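Local coordinates for protein crustacyanin-C1 subunit (PDB 1I4U) that binds the carotenoid astaxanthin as one of the lipocalin subunits of crustacyanin, the protein that gives the lobster carapace its blue colour, at residues D1-F6 with F126-D131; A39-P44 with D131-F136; C117-I122 with A152-I157; Q46-C51 with L77-K82. One frame throughout, in Å; residues are numbered along the deposited sequence.

Contact 1: D1-F6 with F126-D131; sequences DKIPDF and FGYHSD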
loop_
_atom_site.group_PDB
_atom_site.type_symbol
_atom_site.label_atom_id
_atom_site.label_comp_id
_atom_site.label_asym_id
_atom_site.label_seq_id
_atom_site.Cartn_x
_atom_site.Cartn_y
_atom_site.Cartn_z
ATOM N N ASP A 1 -0.728 -24.499 -12.693
ATOM C CA ASP A 1 0.069 -23.331 -12.327
ATOM C C ASP A 1 0.079 -23.101 -10.819
ATOM O O ASP A 1 -0.815 -23.393 -10.027
ATOM C CB ASP A 1 -0.421 -22.148 -13.161
ATOM C CG ASP A 1 -1.879 -21.742 -13.033
ATOM O OD1 ASP A 1 -2.672 -22.322 -12.216
ATOM O OD2 ASP A 1 -2.225 -20.804 -13.798
ATOM N N LYS A 2 1.183 -22.557 -10.336
ATOM C CA LYS A 2 1.282 -22.353 -8.875
ATOM C C LYS A 2 1.493 -20.872 -8.664
ATOM O O LYS A 2 2.095 -20.123 -9.447
ATOM C CB LYS A 2 2.359 -23.283 -8.327
ATOM C CG LYS A 2 3.223 -22.954 -7.141
ATOM C CD LYS A 2 2.869 -23.559 -5.799
ATOM C CE LYS A 2 2.109 -24.870 -5.763
ATOM N NZ LYS A 2 0.625 -24.698 -5.784
ATOM N N ILE A 3 0.921 -20.385 -7.571
ATOM C CA ILE A 3 1.031 -18.967 -7.249
ATOM C C ILE A 3 1.338 -18.824 -5.786
ATOM O O ILE A 3 1.148 -19.862 -5.108
ATOM C CB ILE A 3 -0.274 -18.238 -7.592
ATOM C CG1 ILE A 3 -1.416 -18.654 -6.680
ATOM C CG2 ILE A 3 -0.644 -18.403 -9.064
ATOM C CD1 ILE A 3 -2.678 -17.846 -6.942
ATOM N N PRO A 4 1.757 -17.658 -5.295
ATOM C CA PRO A 4 2.099 -17.574 -3.867
ATOM C C PRO A 4 0.889 -17.928 -2.998
ATOM O O PRO A 4 -0.281 -17.662 -3.321
ATOM C CB PRO A 4 2.532 -16.122 -3.659
ATOM C CG PRO A 4 2.837 -15.634 -5.038
ATOM C CD PRO A 4 1.946 -16.395 -6.001
ATOM N N ASP A 5 1.185 -18.530 -1.858
ATOM C CA ASP A 5 0.094 -18.966 -0.963
ATOM C C ASP A 5 -0.599 -17.811 -0.274
ATOM O O ASP A 5 -1.599 -18.010 0.438
ATOM C CB ASP A 5 0.679 -19.964 0.052
ATOM C CG ASP A 5 1.814 -19.459 0.889
ATOM O OD1 ASP A 5 2.046 -18.256 1.088
ATOM O OD2 ASP A 5 2.573 -20.305 1.385
ATOM N N PHE A 6 -0.157 -16.585 -0.454
ATOM C CA PHE A 6 -0.869 -15.408 0.057
ATOM C C PHE A 6 -1.679 -14.723 -1.046
ATOM O O PHE A 6 -2.234 -13.630 -0.775
ATOM C CB PHE A 6 0.068 -14.469 0.801
ATOM C CG PHE A 6 1.241 -13.983 -0.035
ATOM C CD1 PHE A 6 1.110 -12.937 -0.929
ATOM C CD2 PHE A 6 2.467 -14.615 0.068
ATOM C CE1 PHE A 6 2.141 -12.499 -1.728
ATOM C CE2 PHE A 6 3.529 -14.183 -0.731
ATOM C CZ PHE A 6 3.363 -13.141 -1.626
ATOM N N PHE A 126 -8.206 -9.167 -10.575
ATOM C CA PHE A 126 -8.351 -10.430 -11.274
ATOM C C PHE A 126 -8.969 -11.540 -10.430
ATOM O O PHE A 126 -8.708 -12.734 -10.697
ATOM C CB PHE A 126 -7.001 -10.867 -11.862
ATOM C CG PHE A 126 -5.879 -11.028 -10.842
ATOM C CD1 PHE A 126 -5.703 -12.263 -10.222
ATOM C CD2 PHE A 126 -5.015 -10.014 -10.477
ATOM C CE1 PHE A 126 -4.716 -12.478 -9.287
ATOM C CE2 PHE A 126 -4.012 -10.228 -9.533
ATOM C CZ PHE A 126 -3.870 -11.451 -8.932
ATOM N N GLY A 127 -9.837 -11.168 -9.436
ATOM C CA GLY A 127 -10.629 -12.201 -8.799
ATOM C C GLY A 127 -9.944 -12.937 -7.648
ATOM O O GLY A 127 -10.378 -14.047 -7.247
ATOM N N TYR A 128 -8.899 -12.329 -7.119
ATOM C CA TYR A 128 -8.135 -12.820 -6.000
ATOM C C TYR A 128 -7.933 -11.702 -5.006
ATOM O O TYR A 128 -8.171 -10.540 -5.327
ATOM C CB TYR A 128 -6.750 -13.288 -6.417
ATOM C CG TYR A 128 -6.678 -14.597 -7.178
ATOM C CD1 TYR A 128 -7.180 -14.718 -8.462
ATOM C CD2 TYR A 128 -6.098 -15.726 -6.608
ATOM C CE1 TYR A 128 -7.122 -15.910 -9.161
ATOM C CE2 TYR A 128 -6.037 -16.908 -7.310
ATOM C CZ TYR A 128 -6.535 -17.009 -8.572
ATOM O OH TYR A 128 -6.490 -18.199 -9.309
ATOM N N HIS A 129 -7.477 -12.081 -3.805
ATOM C CA HIS A 129 -7.042 -11.124 -2.791
ATOM C C HIS A 129 -5.760 -11.618 -2.163
ATOM O O HIS A 129 -5.417 -12.783 -2.322
ATOM C CB HIS A 129 -8.107 -10.971 -1.705
ATOM C CG HIS A 129 -8.423 -12.207 -0.925
ATOM N ND1 HIS A 129 -9.222 -13.207 -1.483
ATOM C CD2 HIS A 129 -8.121 -12.658 0.326
ATOM C CE1 HIS A 129 -9.352 -14.177 -0.587
ATOM N NE2 HIS A 129 -8.688 -13.879 0.542
ATOM N N SER A 130 -5.093 -10.739 -1.471
ATOM C CA SER A 130 -3.989 -11.123 -0.645
ATOM C C SER A 130 -4.298 -10.649 0.765
ATOM O O SER A 130 -4.699 -9.531 0.994
ATOM C CB SER A 130 -2.648 -10.545 -1.049
ATOM O OG SER A 130 -2.044 -11.294 -2.117
ATOM N N ASP A 131 -4.076 -11.547 1.703
ATOM C CA ASP A 131 -4.182 -11.108 3.100
ATOM C C ASP A 131 -2.953 -11.545 3.889
ATOM O O ASP A 131 -2.148 -12.375 3.510
ATOM C CB ASP A 131 -5.452 -11.579 3.729
ATOM C CG ASP A 131 -5.703 -13.063 3.750
ATOM O OD1 ASP A 131 -4.723 -13.804 3.642
ATOM O OD2 ASP A 131 -6.894 -13.382 3.836
#

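Contact 2: A39-P44 with D131-F136; sequences ALTNNP and DFSFIF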
loop_
_atom_site.group_PDB
_atom_site.type_symbol
_atom_site.label_atom_id
_atom_site.label_comp_id
_atom_site.label_asym_id
_atom_site.label_seq_id
_atom_site.Cartn_x
_atom_site.Cartn_y
_atom_site.Cartn_z
ATOM N N ALA A 39 3.858 -14.534 15.495
ATOM C CA ALA A 39 3.745 -15.345 14.272
ATOM C C ALA A 39 3.075 -14.479 13.199
ATOM O O ALA A 39 2.378 -13.510 13.523
ATOM C CB ALA A 39 2.945 -16.628 14.436
ATOM N N LEU A 40 3.279 -14.844 11.949
ATOM C CA LEU A 40 2.657 -14.149 10.823
ATOM C C LEU A 40 2.526 -15.110 9.642
ATOM O O LEU A 40 3.287 -16.067 9.541
ATOM C CB LEU A 40 3.411 -12.876 10.418
ATOM C CG LEU A 40 4.609 -13.016 9.524
ATOM C CD1 LEU A 40 5.085 -11.622 9.101
ATOM C CD2 LEU A 40 5.751 -13.767 10.193
ATOM N N THR A 41 1.540 -14.801 8.772
ATOM C CA THR A 41 1.427 -15.519 7.518
ATOM C C THR A 41 2.353 -14.870 6.492
ATOM O O THR A 41 2.693 -13.697 6.623
ATOM C CB THR A 41 -0.042 -15.562 7.011
ATOM O OG1 THR A 41 -0.531 -14.237 6.742
ATOM C CG2 THR A 41 -0.974 -16.175 8.043
ATOM N N ASN A 42 2.800 -15.645 5.515
ATOM C CA ASN A 42 3.806 -15.248 4.526
ATOM C C ASN A 42 3.620 -13.832 4.036
ATOM O O ASN A 42 2.583 -13.483 3.496
ATOM C CB ASN A 42 3.676 -16.238 3.386
ATOM C CG ASN A 42 4.754 -16.163 2.359
ATOM O OD1 ASN A 42 5.762 -15.456 2.483
ATOM N ND2 ASN A 42 4.518 -16.939 1.312
ATOM N N ASN A 43 4.614 -12.994 4.272
ATOM C CA ASN A 43 4.490 -11.548 4.046
ATOM C C ASN A 43 5.748 -11.113 3.334
ATOM O O ASN A 43 6.819 -11.153 3.906
ATOM C CB ASN A 43 4.245 -10.882 5.404
ATOM C CG ASN A 43 4.009 -9.398 5.242
ATOM O OD1 ASN A 43 4.624 -8.747 4.390
ATOM N ND2 ASN A 43 3.076 -8.895 6.027
ATOM N N PRO A 44 5.660 -10.746 2.056
ATOM C CA PRO A 44 6.860 -10.365 1.274
ATOM C C PRO A 44 7.292 -8.932 1.530
ATOM O O PRO A 44 8.271 -8.484 0.966
ATOM C CB PRO A 44 6.319 -10.527 -0.157
ATOM C CG PRO A 44 4.900 -10.060 -0.031
ATOM C CD PRO A 44 4.437 -10.687 1.248
ATOM N N ASP A 131 -4.076 -11.547 1.703
ATOM C CA ASP A 131 -4.182 -11.108 3.100
ATOM C C ASP A 131 -2.953 -11.545 3.889
ATOM O O ASP A 131 -2.148 -12.375 3.510
ATOM C CB ASP A 131 -5.452 -11.579 3.729
ATOM C CG ASP A 131 -5.703 -13.063 3.750
ATOM O OD1 ASP A 131 -4.723 -13.804 3.642
ATOM O OD2 ASP A 131 -6.894 -13.382 3.836
ATOM N N PHE A 132 -2.818 -10.803 4.971
ATOM C CA PHE A 132 -1.624 -10.777 5.800
ATOM C C PHE A 132 -2.116 -10.729 7.253
ATOM O O PHE A 132 -2.806 -9.788 7.619
ATOM C CB PHE A 132 -0.688 -9.582 5.479
ATOM C CG PHE A 132 -0.303 -9.633 4.002
ATOM C CD1 PHE A 132 0.622 -10.543 3.555
ATOM C CD2 PHE A 132 -0.922 -8.839 3.080
ATOM C CE1 PHE A 132 0.897 -10.649 2.189
ATOM C CE2 PHE A 132 -0.662 -8.899 1.715
ATOM C CZ PHE A 132 0.243 -9.851 1.281
ATOM N N SER A 133 -1.771 -11.744 8.030
ATOM C CA SER A 133 -2.236 -11.897 9.376
ATOM C C SER A 133 -1.024 -11.998 10.315
ATOM O O SER A 133 0.051 -12.457 9.942
ATOM C CB SER A 133 -3.134 -13.114 9.523
ATOM O OG SER A 133 -4.267 -13.032 8.687
ATOM N N PHE A 134 -1.276 -11.554 11.535
ATOM C CA PHE A 134 -0.246 -11.450 12.571
ATOM C C PHE A 134 -0.833 -11.788 13.922
ATOM O O PHE A 134 -1.943 -11.413 14.202
ATOM C CB PHE A 134 0.335 -10.050 12.660
ATOM C CG PHE A 134 0.749 -9.397 11.353
ATOM C CD1 PHE A 134 -0.202 -8.831 10.531
ATOM C CD2 PHE A 134 2.078 -9.378 10.949
ATOM C CE1 PHE A 134 0.176 -8.256 9.339
ATOM C CE2 PHE A 134 2.446 -8.770 9.756
ATOM C CZ PHE A 134 1.485 -8.228 8.950
ATOM N N ILE A 135 -0.019 -12.439 14.751
ATOM C CA ILE A 135 -0.306 -12.640 16.159
ATOM C C ILE A 135 0.753 -11.857 16.912
ATOM O O ILE A 135 1.955 -12.130 16.716
ATOM C CB ILE A 135 -0.339 -14.123 16.560
ATOM C CG1 ILE A 135 -1.440 -14.872 15.794
ATOM C CG2 ILE A 135 -0.533 -14.358 18.046
ATOM C CD1 ILE A 135 -1.351 -16.396 15.911
ATOM N N PHE A 136 0.319 -10.904 17.709
ATOM C CA PHE A 136 1.190 -10.116 18.575
ATOM C C PHE A 136 1.032 -10.528 20.062
ATOM O O PHE A 136 -0.063 -10.930 20.468
ATOM C CB PHE A 136 0.823 -8.655 18.479
ATOM C CG PHE A 136 1.309 -7.799 17.344
ATOM C CD1 PHE A 136 1.884 -8.330 16.190
ATOM C CD2 PHE A 136 1.194 -6.396 17.435
ATOM C CE1 PHE A 136 2.386 -7.526 15.181
ATOM C CE2 PHE A 136 1.712 -5.567 16.430
ATOM C CZ PHE A 136 2.281 -6.146 15.317
HETATM O O HOH W 1 1.577 -11.274 7.428
HETATM O O HOH W 2 0.078 -13.927 4.147
HETATM O O HOH W 3 -3.413 -14.116 6.333
#

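Contact 3: C117-I122 with A152-I157; sequences CLYSCI and AAFKNI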
loop_
_atom_site.group_PDB
_atom_site.type_symbol
_atom_site.label_atom_id
_atom_site.label_comp_id
_atom_site.label_asym_id
_atom_site.label_seq_id
_atom_site.Cartn_x
_atom_site.Cartn_y
_atom_site.Cartn_z
ATOM N N CYS A 117 -4.590 -9.906 17.552
ATOM C CA CYS A 117 -4.734 -10.636 16.312
ATOM C C CYS A 117 -5.004 -9.579 15.224
ATOM O O CYS A 117 -6.038 -8.918 15.282
ATOM C CB CYS A 117 -5.880 -11.632 16.391
ATOM S SG CYS A 117 -6.082 -12.521 17.972
ATOM N N LEU A 118 -4.063 -9.449 14.290
ATOM C CA LEU A 118 -4.114 -8.363 13.290
ATOM C C LEU A 118 -4.303 -8.895 11.895
ATOM O O LEU A 118 -3.806 -9.985 11.555
ATOM C CB LEU A 118 -2.818 -7.574 13.340
ATOM C CG LEU A 118 -2.366 -7.122 14.747
ATOM C CD1 LEU A 118 -1.039 -6.353 14.598
ATOM C CD2 LEU A 118 -3.461 -6.381 15.452
ATOM N N TYR A 119 -4.994 -8.119 11.067
ATOM C CA TYR A 119 -5.357 -8.569 9.733
ATOM C C TYR A 119 -5.327 -7.431 8.719
ATOM O O TYR A 119 -5.831 -6.335 9.001
ATOM C CB TYR A 119 -6.771 -9.154 9.796
ATOM C CG TYR A 119 -7.273 -9.753 8.494
ATOM C CD1 TYR A 119 -6.657 -10.869 7.968
ATOM C CD2 TYR A 119 -8.330 -9.210 7.781
ATOM C CE1 TYR A 119 -7.044 -11.471 6.780
ATOM C CE2 TYR A 119 -8.746 -9.803 6.598
ATOM C CZ TYR A 119 -8.105 -10.924 6.104
ATOM O OH TYR A 119 -8.551 -11.484 4.924
ATOM N N SER A 120 -4.790 -7.683 7.538
ATOM C CA SER A 120 -4.793 -6.768 6.420
ATOM C C SER A 120 -5.201 -7.538 5.160
ATOM O O SER A 120 -4.776 -8.684 5.005
ATOM C CB SER A 120 -3.401 -6.194 6.197
ATOM O OG SER A 120 -3.396 -5.197 5.215
ATOM N N CYS A 121 -5.984 -6.929 4.295
ATOM C CA CYS A 121 -6.389 -7.619 3.056
ATOM C C CYS A 121 -6.470 -6.605 1.925
ATOM O O CYS A 121 -6.827 -5.447 2.156
ATOM C CB CYS A 121 -7.738 -8.320 3.255
ATOM S SG CYS A 121 -8.209 -9.466 1.958
ATOM N N ILE A 122 -6.109 -7.054 0.739
ATOM C CA ILE A 122 -6.210 -6.265 -0.485
ATOM C C ILE A 122 -6.894 -7.074 -1.553
ATOM O O ILE A 122 -6.462 -8.215 -1.775
ATOM C CB ILE A 122 -4.830 -5.773 -0.930
ATOM C CG1 ILE A 122 -4.782 -4.899 -2.172
ATOM C CG2 ILE A 122 -3.844 -6.898 -1.153
ATOM C CD1 ILE A 122 -5.515 -3.569 -2.061
ATOM N N ALA A 152 -9.053 -18.915 16.481
ATOM C CA ALA A 152 -10.504 -18.883 16.324
ATOM C C ALA A 152 -10.917 -17.686 15.496
ATOM O O ALA A 152 -11.720 -17.767 14.576
ATOM C CB ALA A 152 -11.212 -18.888 17.661
ATOM N N ALA A 153 -10.307 -16.537 15.814
ATOM C CA ALA A 153 -10.669 -15.290 15.141
ATOM C C ALA A 153 -10.373 -15.345 13.653
ATOM O O ALA A 153 -11.158 -14.881 12.830
ATOM C CB ALA A 153 -9.975 -14.087 15.761
ATOM N N PHE A 154 -9.216 -15.916 13.320
ATOM C CA PHE A 154 -8.884 -16.002 11.905
ATOM C C PHE A 154 -9.716 -17.055 11.184
ATOM O O PHE A 154 -10.104 -16.812 10.027
ATOM C CB PHE A 154 -7.386 -16.264 11.801
ATOM C CG PHE A 154 -6.510 -15.057 12.146
ATOM C CD1 PHE A 154 -6.551 -13.958 11.323
ATOM C CD2 PHE A 154 -5.701 -15.011 13.246
ATOM C CE1 PHE A 154 -5.766 -12.855 11.588
ATOM C CE2 PHE A 154 -4.920 -13.928 13.525
ATOM C CZ PHE A 154 -4.990 -12.798 12.754
ATOM N N LYS A 155 -9.982 -18.172 11.841
ATOM C CA LYS A 155 -10.861 -19.178 11.222
ATOM C C LYS A 155 -12.227 -18.599 10.959
ATOM O O LYS A 155 -12.877 -18.904 9.947
ATOM C CB LYS A 155 -10.952 -20.397 12.115
ATOM C CG LYS A 155 -9.772 -21.360 12.034
ATOM C CD LYS A 155 -9.881 -22.352 13.145
ATOM C CE LYS A 155 -9.403 -23.753 13.034
ATOM N NZ LYS A 155 -8.373 -24.020 12.018
ATOM N N ASN A 156 -12.664 -17.738 11.852
ATOM C CA ASN A 156 -13.981 -17.125 11.716
ATOM C C ASN A 156 -14.103 -16.249 10.473
ATOM O O ASN A 156 -15.229 -15.999 10.012
ATOM C CB ASN A 156 -14.317 -16.308 12.964
ATOM C CG ASN A 156 -15.674 -15.666 13.007
ATOM O OD1 ASN A 156 -16.731 -16.292 13.147
ATOM N ND2 ASN A 156 -15.745 -14.349 12.931
ATOM N N ILE A 157 -12.986 -15.780 9.922
ATOM C CA ILE A 157 -13.011 -14.977 8.695
ATOM C C ILE A 157 -12.367 -15.735 7.539
ATOM O O ILE A 157 -11.910 -15.223 6.528
ATOM C CB ILE A 157 -12.398 -13.579 8.913
ATOM C CG1 ILE A 157 -10.939 -13.550 9.374
ATOM C CG2 ILE A 157 -13.265 -12.816 9.899
ATOM C CD1 ILE A 157 -10.200 -12.273 9.021
#

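Contact 4: Q46-C51 with L77-K82; sequences QLIEKC and LKRNGK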
loop_
_atom_site.group_PDB
_atom_site.type_symbol
_atom_site.label_atom_id
_atom_site.label_comp_id
_atom_site.label_asym_id
_atom_site.label_seq_id
_atom_site.Cartn_x
_atom_site.Cartn_y
_atom_site.Cartn_z
ATOM N N GLN A 46 7.512 -7.498 4.919
ATOM C CA GLN A 46 8.126 -7.379 6.251
ATOM C C GLN A 46 9.607 -7.575 6.093
ATOM O O GLN A 46 10.095 -8.661 5.792
ATOM C CB GLN A 46 7.487 -8.414 7.155
ATOM C CG GLN A 46 8.132 -8.730 8.460
ATOM C CD GLN A 46 8.140 -7.598 9.441
ATOM O OE1 GLN A 46 7.538 -7.600 10.519
ATOM N NE2 GLN A 46 8.832 -6.554 9.067
ATOM N N LEU A 47 10.354 -6.510 6.309
ATOM C CA LEU A 47 11.811 -6.544 6.188
ATOM C C LEU A 47 12.555 -7.040 7.404
ATOM O O LEU A 47 13.721 -7.346 7.350
ATOM C CB LEU A 47 12.345 -5.131 5.832
ATOM C CG LEU A 47 11.782 -4.489 4.566
ATOM C CD1 LEU A 47 12.405 -3.108 4.365
ATOM C CD2 LEU A 47 11.972 -5.437 3.386
ATOM N N ILE A 48 11.910 -7.182 8.548
ATOM C CA ILE A 48 12.446 -7.672 9.760
ATOM C C ILE A 48 12.068 -9.133 9.939
ATOM O O ILE A 48 10.915 -9.489 10.069
ATOM C CB ILE A 48 11.999 -6.835 10.989
ATOM C CG1 ILE A 48 12.095 -5.327 10.734
ATOM C CG2 ILE A 48 12.782 -7.226 12.225
ATOM C CD1 ILE A 48 11.532 -4.480 11.853
ATOM N N GLU A 49 13.074 -9.989 9.936
ATOM C CA GLU A 49 12.850 -11.429 9.977
ATOM C C GLU A 49 12.679 -11.974 11.393
ATOM O O GLU A 49 11.790 -12.799 11.655
ATOM C CB GLU A 49 14.017 -12.160 9.317
ATOM C CG GLU A 49 13.792 -13.657 9.273
ATOM C CD GLU A 49 14.884 -14.484 8.626
ATOM O OE1 GLU A 49 16.046 -13.988 8.535
ATOM O OE2 GLU A 49 14.650 -15.663 8.262
ATOM N N LYS A 50 13.583 -11.582 12.278
ATOM C CA LYS A 50 13.668 -12.153 13.593
ATOM C C LYS A 50 13.576 -11.076 14.673
ATOM O O LYS A 50 13.925 -9.895 14.446
ATOM C CB LYS A 50 14.974 -12.926 13.797
ATOM C CG LYS A 50 15.249 -14.010 12.797
ATOM C CD LYS A 50 16.617 -14.619 13.042
ATOM C CE LYS A 50 16.879 -15.783 12.111
ATOM N NZ LYS A 50 18.299 -16.248 12.253
ATOM N N CYS A 51 13.124 -11.448 15.858
ATOM C CA CYS A 51 13.168 -10.619 17.068
ATOM C C CYS A 51 12.313 -9.380 16.922
ATOM O O CYS A 51 12.592 -8.349 17.516
ATOM C CB CYS A 51 14.621 -10.242 17.424
ATOM S SG CYS A 51 15.670 -11.694 17.684
ATOM N N LEU A 77 18.023 -3.831 12.373
ATOM C CA LEU A 77 17.235 -2.944 11.564
ATOM C C LEU A 77 16.157 -2.281 12.393
ATOM O O LEU A 77 15.521 -2.924 13.213
ATOM C CB LEU A 77 16.579 -3.714 10.385
ATOM C CG LEU A 77 15.688 -2.896 9.456
ATOM C CD1 LEU A 77 16.465 -1.805 8.716
ATOM C CD2 LEU A 77 15.014 -3.795 8.411
ATOM N N LYS A 78 16.012 -0.985 12.176
ATOM C CA LYS A 78 14.925 -0.197 12.716
ATOM C C LYS A 78 14.125 0.390 11.558
ATOM O O LYS A 78 14.756 0.945 10.649
ATOM C CB LYS A 78 15.369 0.953 13.614
ATOM C CG LYS A 78 14.297 1.872 14.172
ATOM C CD LYS A 78 14.860 2.891 15.132
ATOM C CE LYS A 78 14.876 4.240 14.473
ATOM N NZ LYS A 78 15.580 5.257 15.313
ATOM N N ARG A 79 12.820 0.258 11.666
ATOM C CA ARG A 79 11.889 0.837 10.727
ATOM C C ARG A 79 10.947 1.765 11.458
ATOM O O ARG A 79 10.389 1.404 12.463
ATOM C CB ARG A 79 11.058 -0.243 10.050
ATOM C CG ARG A 79 11.969 -1.161 9.269
ATOM C CD ARG A 79 11.120 -2.159 8.537
ATOM N NE ARG A 79 10.522 -1.418 7.383
ATOM C CZ ARG A 79 9.474 -2.006 6.761
ATOM N NH1 ARG A 79 8.965 -3.194 7.114
ATOM N NH2 ARG A 79 8.922 -1.385 5.741
ATOM N N ASN A 80 10.764 2.978 10.919
ATOM C CA ASN A 80 9.813 3.972 11.438
ATOM C C ASN A 80 8.450 3.830 10.767
ATOM O O ASN A 80 8.382 3.813 9.535
ATOM C CB ASN A 80 10.325 5.380 11.197
ATOM C CG ASN A 80 11.616 5.670 11.941
ATOM O OD1 ASN A 80 11.650 5.534 13.163
ATOM N ND2 ASN A 80 12.663 6.062 11.248
ATOM N N GLY A 81 7.442 3.679 11.607
ATOM C CA GLY A 81 6.087 3.488 11.143
ATOM C C GLY A 81 5.125 4.414 11.814
ATOM O O GLY A 81 5.439 5.129 12.780
ATOM N N LYS A 82 3.889 4.445 11.286
ATOM C CA LYS A 82 2.768 5.158 11.858
ATOM C C LYS A 82 1.508 4.323 11.714
ATOM O O LYS A 82 1.388 3.564 10.758
ATOM C CB LYS A 82 2.499 6.496 11.155
ATOM C CG LYS A 82 3.557 7.547 11.335
ATOM C CD LYS A 82 3.270 8.737 10.435
ATOM C CE LYS A 82 4.306 9.803 10.676
ATOM N NZ LYS A 82 3.842 10.735 11.709
#

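Contact 1: D1-F6 with F126-D131
I3 and Y128 meet where an irregular N-terminal tail comes alongside the start of strand 128-137. The two side chains cross obliquely: the tip of I3, CD1, rests 3.5 Å from CE2 of Y128. F6 and S130 form the second point of contact, and here the ring is only half the story. The carbonyl oxygen F6 O accepts a hydrogen bond from S130 OG at 2.7 Å, the hydroxyl reaching it from above the carbonyl plane, 39° out of it. A weaker CA-H...O contact from the same serine, S130 CA to F6 O at 3.1 Å, adds to it. The F6 ring, with CG set between the backbone N and the carbonyl carbon (chi1 57°), presents its edge to the serine: S130 OG lies near the ring plane, 3.7 Å from CD1. One ring face is covered from within the tail by P4 CB. S130 OG also pairs with Y124 OH, a second partner that helps to fix the hydroxyl. H129 is engaged elsewhere, its ND1 bonded to G10 O, and D131 is engaged by Y119 and R163. Residues 3-6 and 128-131 run 39° apart end to end and form no ladder; regular pairing starts just afterwards, where H129 bonds with V8. The example illustrates how an extended N-terminal segment approaches a lipocalin barrel, touching strand 128-137 through a few side chains before strand 7-9 joins the sheet antiparallel to it.

Contact 2: A39-P44 with D131-F136
A39 and I135 form a hydrogen-bonded antiparallel pair, with A39 N to I135 O at 3.3 Å and I135 N to A39 O at 2.9 Å. T41 N continues the ladder to S133 O at 3.0 Å. Between these rungs L40 and F134 make a non-hydrogen-bonded pair, and L40 CB packs 3.8 Å from F134 CD2. Around N42-P44 side chains and water carry the contact. N43 has its CG anti to the backbone N (chi1 -176°), which brings ND2 within 3.4 Å of F134 CZ, the amide and ring planes 55° apart. That ND2 also donates to a water that in turn donates to T41 O and S133 O while sitting over one face of F134. N42 O meets the edge of the F132 ring, and P44 CD touches the same ring at CE1. Further out, N43 OD1 accepts from Y45 N, ND2 also bonds a methylpentanediol that probably comes from the crystallisation liquor, and a second water links N42 O, T41 OG1 and D131 O. The pairing is the seam where strand 128-137 closes the lipocalin barrel against strand 33-41. A39, T41, S133 and I135 face F164 of strand 164-166, with helix 144-156 packed on S133 and I135; L40 and F134 lie on the other face, where L118 of strand 115-123 adjoins F134.

Contact 3: C117-I122 with A152-I157
I157 and Y119 make a compact contact, with an aliphatic tip set squarely on an aromatic face. The two side chains come from opposite directions, and I157 CD1 stands 3.6 Å from the Y119 ring centroid, just 5° off the ring normal, a well-centred CH-pi interaction. Y119 has its CG anti to the backbone N (chi1 -176°), which sends the ring out from strand 117-122 toward the end of helix 144-156. Its hydroxyl is bonded to D131, so the ring is secured at its far end as well. F154 is the other tight element, and it works by its rim: CZ comes within 3.3 Å of L118 O, which lies in the ring plane. CE2 of F154 touches C117 CB at 3.8 Å, next to the disulfide from C117 to C150 that ties this strand to the helix covalently. F164 and V159 add to the packing round F154. The rest is looser. F154 CE1 and Y119 CD1 are 4.2 Å apart. The axes of strand and helix remain 9.6 Å apart, a separation filled by side chains. On the outward side of the helix K155 is exposed, with a weak bond to T161 and a long, weak ion pair to E151. The contact between strand and helix is thus almost wholly apolar, with aromatic C-H groups pointed at a backbone oxygen and a methyl at a pi face. Such chemistry implies that close fit and burial hold the helix on the barrel wall, with the nearby disulfide as the covalent restraint.

Contact 4: Q46-C51 with L77-K82
R79 bends at its third torsion (chi3 76°), and this turn brings one face of its guanidinium against L47, whose CG stands anti to the carbonyl carbon (chi1 -57°). The setting is the lipocalin barrel: 46-51 belongs to the connection between strands 33-41 and 52-58, and 77-82 to the wall strand 76-85. L47 CD1 sits over the centre of the guanidinium, 3.9 Å above its plane, so a methyl covers one face of the charged group. The side chains of L47 and R79 meet at about a right angle, whereas I48 and R79 slide past each other in opposite directions, with I48 CG1 4.0 Å from R79 CD. The aliphatic part of the arginine thus serves as apolar packing for the isoleucine. Just beyond, E49 and K50 both face I70 in a classic beta bulge, and the disulfide from C51 to C173 fastens the end of the segment. From the other subunit, N125 packs on L47. The second grip is L77, which places CD2 3.9 Å from L47 CB and 4.0 Å from I48 CG1.

Overall arrangement
From the N terminus, the tail 1-6 is the first partner, but contact 1 closes only when the chain reaches 126-131. Segment 39-44, at the end of strand 33-41, opens contact 2, which closes at 131-136, immediately after contact 1; the two cross and share D131. Contact 4 (46-51 with 77-82) opens and closes within the spans of both, joining the connection after strand 33-41 to strand 76-85 at a distance from contacts 1 and 3. Contact 3 opens at 117-122 and closes last, at 152-157, so it crosses contacts 1 and 2. Together they tie tail, barrel seam, outer helix and loop, with D131 bonded to Y119 between contacts 1, 2 and 3.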